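Local coordinates for protein UDP-N-acetylglucosamine 4,6-dehydratase (Vibrio fischeri, PDB 3PVZ) that binds NAD in a Rossmann-type domain and is probably a lyase that dehydrates UDP-N-acetylglucosamine, at residues 209-212 with 213-216; 355-358 with 359-363; 376-379 with 380-384. All blocks are in the same frame, centred on the assembly; numbering follows the deposited sequence. Where two conformers were deposited one is given.

Contact 1. Residues 209-212 with 213-216; sequences SLLH and GFNQ
The ring of Phe214 lies over the backbone of the turn before it, with CA of Leu211 4.1 Å from the ring centroid and 17° off the ring normal, a CH-pi contact over one face. The carbonyl carbon of Leu210 stands over that same face, displaced toward the rim. The first torsion of Phe214 places CG beside its own backbone N (chi1 -59°), which turns the ring back toward the start of the helix. From there CE2 also reaches the branch of Leu211, 3.9 Å from CD1.

Further along, His212 has CG anti to its N and meets Gln216 one turn later. The touching atom of the glutamine is the aliphatic CG, 4.0 Å from His212 NE2 and oblique to the ring. The two side chains run across one another, and although the imidazole and amide planes are only 6° apart, this is not a stack.

Ser209 caps the first turn with its side chain and bonds again through its backbone. Its OG accepts from His212 N at 3.0 Å and also takes part in a hydrogen bond with the carbonyl of Ser206, while its backbone O accepts from Gly213 N at 2.9 Å. That O has a second partner in Arg78 of the second subunit. Phe214 N is shared between Leu210 O at 3.0 Å and, weakly, Leu211 O.

Beyond the turn, Phe214 packs on strand 224-227 and on Ala274 and Tyr277 of helix 270-280. Ser209 lies close to Ser206 and Lys123, both NAD-binding residues. The whole is a serine N-cap opening helix 210-219, set beside the cofactor site and the subunit interface.

Contact 2. Residues 355-358 with 359-363; sequences ELFE and QKIGQ
Leu356 O accepts from Lys360 N at 2.7 Å, and the bond is close to straight, 174° at the hydrogen. The bonds on either side of it in sequence follow the same i to i+4 pattern. Gln359 N reaches Glu355 O at 2.8 Å and Ile361 N reaches Phe357 O at 2.9 Å. Gly362 N to Glu358 O, at 3.1 Å, continues the pattern.

The side chains repeat this one-turn spacing. Ile361 lies alongside Phe357, pointing the same way, and its CG1 sits over the centre of the phenylalanine ring, 4.0 Å from the centroid and 12° off the normal. This is a CH-pi contact in which the same CG1 is equally near CE2 and CZ. Two different first torsions bring the pair together: Phe357 has CG anti to its N, whereas Ile361 holds CG1 beside its own N, a rotation that carries this atom over the Phe357 ring.

On another side of the helix the lysine chain bends at its second and fourth torsions and passes across Leu356, putting both CG and NZ of Lys360 4.0 Å from Leu356 CD1. Lys360, itself exposed, thus lays CG against the leucine methyl, with its ammonium end equally near. Glu355 OE2 is hydrogen-bonded to Gln351 on the preceding turn.

Helix 351-367 turns its Phe357 side inward. That ring meets Phe143 of helix 131-154 with the planes about 25° apart, touches Ile181 and Phe185 of helix 174-189, and packs on helix 372-382, while Ile361 rests on Met135 and Phe143.

Contact 3. Residues 376-379 with 380-384; sequences VQLF and FIMIP
Val376 CG1 presses on the face of the Phe380 ring, 3.4 Å from CZ and 3.8 Å from the centroid. It is displaced toward the rim, 26° off the normal, which makes this an off-centre CH-pi contact. The two side chains lie alongside and point the same way. Gln377 reaches the same ring obliquely with its amide, NE2 being 3.7 Å from Phe380 CD2, and the amide and ring planes stand almost perpendicular at 88°.

Torsions set up both approaches. Phe380 CG lies beside its backbone N (chi1 -70°), directing the ring back along the helix, and Gln377 folds at its second torsion to bring the amide across. CG of selenomethionine Met382 is 3.2 Å from Leu378 O, while the rest of that side chain leads away.

Behind the side chains run the i to i+4 bonds: Phe380 N to Val376 O at 2.9 Å and Met382 N to Leu378 O at 3.0 Å. Ile383 is the first residue outside helical angles, yet its N still donates to Phe379 O at 2.9 Å, carrying the pattern to the helix end. Farther out, Phe379 packs on Met174, Ala177 and Ile181 of helix 174-189.

Chemically, helix 372-382 is divided. Phe379 and Met382 are buried, whereas Phe380 is exposed and meets an aliphatic methyl over its face, a contact consistent with dispersion, with the amide as an oblique neighbour.

How the contacts relate
Contacts 2 and 3 sit on successive helices, 351-367 and 372-382, with centres 12 Å apart, and they touch directly. Leu356 CD2 lies 3.6 Å from Ile381 CG2, and Phe357 packs against Leu378, Phe379 and Met382, so the Phe357 side chain joins the two helices. Contact 1 stands apart, with nearest atoms about 25 Å from contact 2 and about 22 Å from contact 3. It lies near the cofactor: the Ser209 side chain is about 6 Å from bound NAD, against about 14 Å for that of Phe379. NAD-binding Lys179 lies about 9 Å from Ile383 and about 11 Å from Phe357, side chain to side chain.

Contact 1. Residues 209-212 with 213-216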
loop_
_atom_site.group_PDB
_atom_site.type_symbol
_atom_site.label_atom_id
_atom_site.label_comp_id
_atom_site.label_asym_id
_atom_site.label_seq_id
_atom_site.Cartn_x
_atom_site.Cartn_y
_atom_site.Cartn_z
ATOM N N SER A 209 -6.470 -7.681 -6.732
ATOM C CA SER A 209 -7.221 -8.849 -7.190
ATOM C C SER A 209 -6.813 -9.226 -8.618
ATOM O O SER A 209 -6.264 -8.413 -9.366
ATOM C CB SER A 209 -8.704 -8.544 -7.190
ATOM O OG SER A 209 -9.091 -7.701 -8.295
ATOM N N LEU A 210 -7.117 -10.460 -8.993
ATOM C CA LEU A 210 -6.939 -10.914 -10.359
ATOM C C LEU A 210 -7.593 -9.975 -11.367
ATOM O O LEU A 210 -7.022 -9.667 -12.399
ATOM C CB LEU A 210 -7.473 -12.334 -10.522
ATOM C CG LEU A 210 -6.486 -13.488 -10.631
ATOM C CD1 LEU A 210 -7.268 -14.782 -11.038
ATOM C CD2 LEU A 210 -5.359 -13.189 -11.664
ATOM N N LEU A 211 -8.792 -9.524 -11.061
ATOM C CA LEU A 211 -9.516 -8.639 -11.948
ATOM C C LEU A 211 -8.785 -7.320 -12.103
ATOM O O LEU A 211 -8.703 -6.781 -13.186
ATOM C CB LEU A 211 -10.929 -8.381 -11.430
ATOM C CG LEU A 211 -12.041 -9.207 -12.066
ATOM C CD1 LEU A 211 -11.889 -10.741 -11.846
ATOM C CD2 LEU A 211 -13.369 -8.712 -11.523
ATOM N N HIS A 212 -8.274 -6.791 -11.003
ATOM C CA HIS A 212 -7.497 -5.575 -11.051
ATOM C C HIS A 212 -6.273 -5.836 -11.931
ATOM O O HIS A 212 -5.853 -4.975 -12.691
ATOM C CB HIS A 212 -7.081 -5.147 -9.640
ATOM C CG HIS A 212 -6.053 -4.083 -9.621
ATOM N ND1 HIS A 212 -6.375 -2.746 -9.688
ATOM C CD2 HIS A 212 -4.699 -4.151 -9.573
ATOM C CE1 HIS A 212 -5.261 -2.033 -9.660
ATOM N NE2 HIS A 212 -4.232 -2.863 -9.593
ATOM N N GLY A 213 -5.710 -7.027 -11.794
ATOM C CA GLY A 213 -4.666 -7.480 -12.697
ATOM C C GLY A 213 -5.035 -7.395 -14.188
ATOM O O GLY A 213 -4.192 -7.017 -15.006
ATOM N N PHE A 214 -6.287 -7.703 -14.543
ATOM C CA PHE A 214 -6.684 -7.648 -15.976
ATOM C C PHE A 214 -6.466 -6.256 -16.517
ATOM O O PHE A 214 -5.894 -6.106 -17.594
ATOM C CB PHE A 214 -8.141 -8.056 -16.259
ATOM C CG PHE A 214 -8.515 -9.447 -15.834
ATOM C CD1 PHE A 214 -7.575 -10.406 -15.563
ATOM C CD2 PHE A 214 -9.853 -9.787 -15.740
ATOM C CE1 PHE A 214 -7.966 -11.684 -15.180
ATOM C CE2 PHE A 214 -10.248 -11.067 -15.362
ATOM C CZ PHE A 214 -9.298 -12.008 -15.074
ATOM N N ASN A 215 -6.859 -5.227 -15.765
ATOM C CA ASN A 215 -6.619 -3.836 -16.183
ATOM C C ASN A 215 -5.139 -3.584 -16.453
ATOM O O ASN A 215 -4.751 -2.930 -17.431
ATOM C CB ASN A 215 -7.077 -2.839 -15.112
ATOM C CG ASN A 215 -8.566 -2.819 -14.937
ATOM O OD1 ASN A 215 -9.305 -2.904 -15.911
ATOM N ND2 ASN A 215 -9.025 -2.706 -13.687
ATOM N N GLN A 216 -4.301 -4.076 -15.548
ATOM C CA GLN A 216 -2.879 -3.803 -15.652
ATOM C C GLN A 216 -2.334 -4.474 -16.875
ATOM O O GLN A 216 -1.630 -3.856 -17.677
ATOM C CB GLN A 216 -2.156 -4.268 -14.388
ATOM C CG GLN A 216 -2.587 -3.527 -13.147
ATOM C CD GLN A 216 -2.161 -2.071 -13.160
ATOM O OE1 GLN A 216 -2.990 -1.185 -13.331
ATOM N NE2 GLN A 216 -0.867 -1.818 -12.980
#

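Contact 2. Residues 355-358 with 359-363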
loop_
_atom_site.group_PDB
_atom_site.type_symbol
_atom_site.label_atom_id
_atom_site.label_comp_id
_atom_site.label_asym_id
_atom_site.label_seq_id
_atom_site.Cartn_x
_atom_site.Cartn_y
_atom_site.Cartn_z
ATOM N N GLU A 355 -3.869 -13.549 26.336
ATOM C CA GLU A 355 -2.658 -13.138 27.024
ATOM C C GLU A 355 -1.439 -13.868 26.494
ATOM O O GLU A 355 -0.417 -13.223 26.272
ATOM C CB GLU A 355 -2.784 -13.313 28.533
ATOM C CG GLU A 355 -3.526 -12.115 29.181
ATOM C CD GLU A 355 -4.131 -12.470 30.553
ATOM O OE1 GLU A 355 -3.930 -13.626 31.019
ATOM O OE2 GLU A 355 -4.799 -11.583 31.150
ATOM N N LEU A 356 -1.571 -15.183 26.274
ATOM C CA LEU A 356 -0.498 -16.010 25.709
ATOM C C LEU A 356 0.012 -15.421 24.400
ATOM O O LEU A 356 1.219 -15.245 24.218
ATOM C CB LEU A 356 -0.996 -17.440 25.452
ATOM C CG LEU A 356 -0.026 -18.487 24.906
ATOM C CD1 LEU A 356 1.080 -18.758 25.880
ATOM C CD2 LEU A 356 -0.734 -19.795 24.609
ATOM N N PHE A 357 -0.931 -15.099 23.514
ATOM C CA PHE A 357 -0.624 -14.599 22.187
ATOM C C PHE A 357 0.126 -13.277 22.317
ATOM O O PHE A 357 1.157 -13.097 21.712
ATOM C CB PHE A 357 -1.924 -14.446 21.382
ATOM C CG PHE A 357 -1.721 -14.143 19.920
ATOM C CD1 PHE A 357 -1.450 -15.159 19.021
ATOM C CD2 PHE A 357 -1.804 -12.858 19.451
ATOM C CE1 PHE A 357 -1.271 -14.892 17.674
ATOM C CE2 PHE A 357 -1.611 -12.585 18.102
ATOM C CZ PHE A 357 -1.335 -13.623 17.219
ATOM N N GLU A 358 -0.372 -12.364 23.136
ATOM C CA GLU A 358 0.338 -11.095 23.349
ATOM C C GLU A 358 1.714 -11.326 23.978
ATOM O O GLU A 358 2.657 -10.649 23.642
ATOM C CB GLU A 358 -0.447 -10.157 24.245
ATOM C CG GLU A 358 -1.767 -9.670 23.676
ATOM C CD GLU A 358 -2.712 -9.126 24.756
ATOM O OE1 GLU A 358 -2.536 -9.522 25.940
ATOM O OE2 GLU A 358 -3.618 -8.309 24.418
ATOM N N GLN A 359 1.826 -12.287 24.884
ATOM C CA GLN A 359 3.090 -12.541 25.563
ATOM C C GLN A 359 4.126 -13.152 24.621
ATOM O O GLN A 359 5.234 -12.648 24.522
ATOM C CB GLN A 359 2.882 -13.433 26.807
ATOM C CG GLN A 359 4.148 -13.639 27.630
ATOM C CD GLN A 359 4.022 -14.739 28.681
ATOM O OE1 GLN A 359 3.180 -15.649 28.573
ATOM N NE2 GLN A 359 4.876 -14.663 29.710
ATOM N N LYS A 360 3.756 -14.233 23.942
ATOM C CA LYS A 360 4.629 -14.898 22.964
ATOM C C LYS A 360 4.985 -14.037 21.738
ATOM O O LYS A 360 6.098 -14.114 21.245
ATOM C CB LYS A 360 4.000 -16.207 22.479
ATOM C CG LYS A 360 3.931 -17.275 23.530
ATOM C CD LYS A 360 5.193 -18.095 23.569
ATOM C CE LYS A 360 5.208 -19.053 24.759
ATOM N NZ LYS A 360 5.052 -18.331 26.075
ATOM N N ILE A 361 4.046 -13.246 21.217
ATOM C CA ILE A 361 4.377 -12.360 20.097
ATOM C C ILE A 361 5.337 -11.264 20.567
ATOM O O ILE A 361 6.356 -11.027 19.906
ATOM C CB ILE A 361 3.149 -11.732 19.427
ATOM C CG1 ILE A 361 2.347 -12.787 18.665
ATOM C CG2 ILE A 361 3.585 -10.641 18.440
ATOM C CD1 ILE A 361 2.946 -13.160 17.309
ATOM N N GLY A 362 5.020 -10.617 21.697
ATOM C CA GLY A 362 5.879 -9.573 22.287
ATOM C C GLY A 362 7.336 -10.045 22.469
ATOM O O GLY A 362 8.261 -9.289 22.192
ATOM N N GLN A 363 7.514 -11.299 22.901
ATOM C CA GLN A 363 8.844 -11.871 23.146
ATOM C C GLN A 363 9.567 -12.199 21.849
ATOM O O GLN A 363 10.776 -12.097 21.783
ATOM C CB GLN A 363 8.788 -13.129 24.045
ATOM C CG GLN A 363 10.185 -13.590 24.606
ATOM C CD GLN A 363 10.796 -12.615 25.661
ATOM O OE1 GLN A 363 10.176 -12.332 26.696
ATOM N NE2 GLN A 363 12.012 -12.110 25.391
#

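Contact 3. Residues 376-379 with 380-384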
loop_
_atom_site.group_PDB
_atom_site.type_symbol
_atom_site.label_atom_id
_atom_site.label_comp_id
_atom_site.label_asym_id
_atom_site.label_seq_id
_atom_site.Cartn_x
_atom_site.Cartn_y
_atom_site.Cartn_z
ATOM N N VAL A 376 3.395 -20.451 13.485
ATOM C CA VAL A 376 2.469 -21.553 13.192
ATOM C C VAL A 376 2.153 -22.351 14.445
ATOM O O VAL A 376 1.000 -22.682 14.692
ATOM C CB VAL A 376 2.994 -22.516 12.118
ATOM C CG1 VAL A 376 2.054 -23.718 11.975
ATOM C CG2 VAL A 376 3.142 -21.800 10.775
ATOM N N GLN A 377 3.161 -22.634 15.253
ATOM C CA GLN A 377 2.933 -23.383 16.487
ATOM C C GLN A 377 2.057 -22.623 17.471
ATOM O O GLN A 377 1.193 -23.196 18.120
ATOM C CB GLN A 377 4.254 -23.753 17.143
ATOM C CG GLN A 377 4.987 -24.853 16.407
ATOM C CD GLN A 377 4.168 -26.143 16.300
ATOM O OE1 GLN A 377 3.667 -26.667 17.303
ATOM N NE2 GLN A 377 4.015 -26.644 15.075
ATOM N N LEU A 378 2.287 -21.329 17.594
ATOM C CA LEU A 378 1.419 -20.504 18.395
ATOM C C LEU A 378 -0.012 -20.499 17.813
ATOM O O LEU A 378 -0.977 -20.620 18.548
ATOM C CB LEU A 378 1.996 -19.096 18.476
ATOM C CG LEU A 378 1.183 -18.013 19.150
ATOM C CD1 LEU A 378 1.003 -18.347 20.619
ATOM C CD2 LEU A 378 1.941 -16.710 18.933
ATOM N N PHE A 379 -0.135 -20.384 16.498
ATOM C CA PHE A 379 -1.450 -20.451 15.864
ATOM C C PHE A 379 -2.155 -21.787 16.133
ATOM O O PHE A 379 -3.367 -21.816 16.245
ATOM C CB PHE A 379 -1.383 -20.204 14.345
ATOM C CG PHE A 379 -1.342 -18.743 13.945
ATOM C CD1 PHE A 379 -0.631 -17.798 14.678
ATOM C CD2 PHE A 379 -1.978 -18.326 12.801
ATOM C CE1 PHE A 379 -0.582 -16.474 14.271
ATOM C CE2 PHE A 379 -1.926 -17.003 12.401
ATOM C CZ PHE A 379 -1.223 -16.086 13.136
ATOM N N PHE A 380 -1.419 -22.893 16.229
ATOM C CA PHE A 380 -2.067 -24.175 16.555
ATOM C C PHE A 380 -2.648 -24.171 17.977
ATOM O O PHE A 380 -3.713 -24.746 18.220
ATOM C CB PHE A 380 -1.119 -25.364 16.378
ATOM C CG PHE A 380 -0.770 -25.686 14.934
ATOM C CD1 PHE A 380 -1.529 -25.203 13.869
ATOM C CD2 PHE A 380 0.332 -26.502 14.647
ATOM C CE1 PHE A 380 -1.186 -25.517 12.543
ATOM C CE2 PHE A 380 0.672 -26.816 13.323
ATOM C CZ PHE A 380 -0.100 -26.325 12.275
ATOM N N ILE A 381 -1.973 -23.510 18.911
ATOM C CA ILE A 381 -2.493 -23.407 20.286
ATOM C C ILE A 381 -3.714 -22.492 20.302
ATOM O O ILE A 381 -4.717 -22.805 20.924
ATOM C CB ILE A 381 -1.399 -22.958 21.290
ATOM C CG1 ILE A 381 -0.451 -24.148 21.560
ATOM C CG2 ILE A 381 -2.035 -22.448 22.565
ATOM C CD1 ILE A 381 0.877 -23.809 22.277
HETATM N N MSE A 382 -3.648 -21.395 19.558
HETATM C CA MSE A 382 -4.769 -20.474 19.491
HETATM C C MSE A 382 -6.021 -21.120 18.863
HETATM O O MSE A 382 -7.124 -20.900 19.342
HETATM C CB MSE A 382 -4.372 -19.213 18.710
HETATM C CG MSE A 382 -3.208 -18.413 19.307
HETATM SE SE MSE A 382 -3.539 -17.899 21.117
HETATM C CE MSE A 382 -4.816 -16.498 20.720
ATOM N N ILE A 383 -5.837 -21.904 17.798
ATOM C CA ILE A 383 -6.934 -22.501 17.029
ATOM C C ILE A 383 -6.676 -24.006 16.812
ATOM O O ILE A 383 -6.207 -24.397 15.751
ATOM C CB ILE A 383 -7.058 -21.872 15.624
ATOM C CG1 ILE A 383 -7.011 -20.355 15.666
ATOM C CG2 ILE A 383 -8.345 -22.319 14.937
ATOM C CD1 ILE A 383 -6.889 -19.778 14.293
ATOM N N PRO A 384 -6.991 -24.854 17.802
ATOM C CA PRO A 384 -6.605 -26.290 17.731
ATOM C C PRO A 384 -6.994 -27.057 16.458
ATOM O O PRO A 384 -6.214 -27.883 15.975
ATOM C CB PRO A 384 -7.299 -26.894 18.955
ATOM C CG PRO A 384 -7.345 -25.724 19.944
ATOM C CD PRO A 384 -7.630 -24.516 19.085
#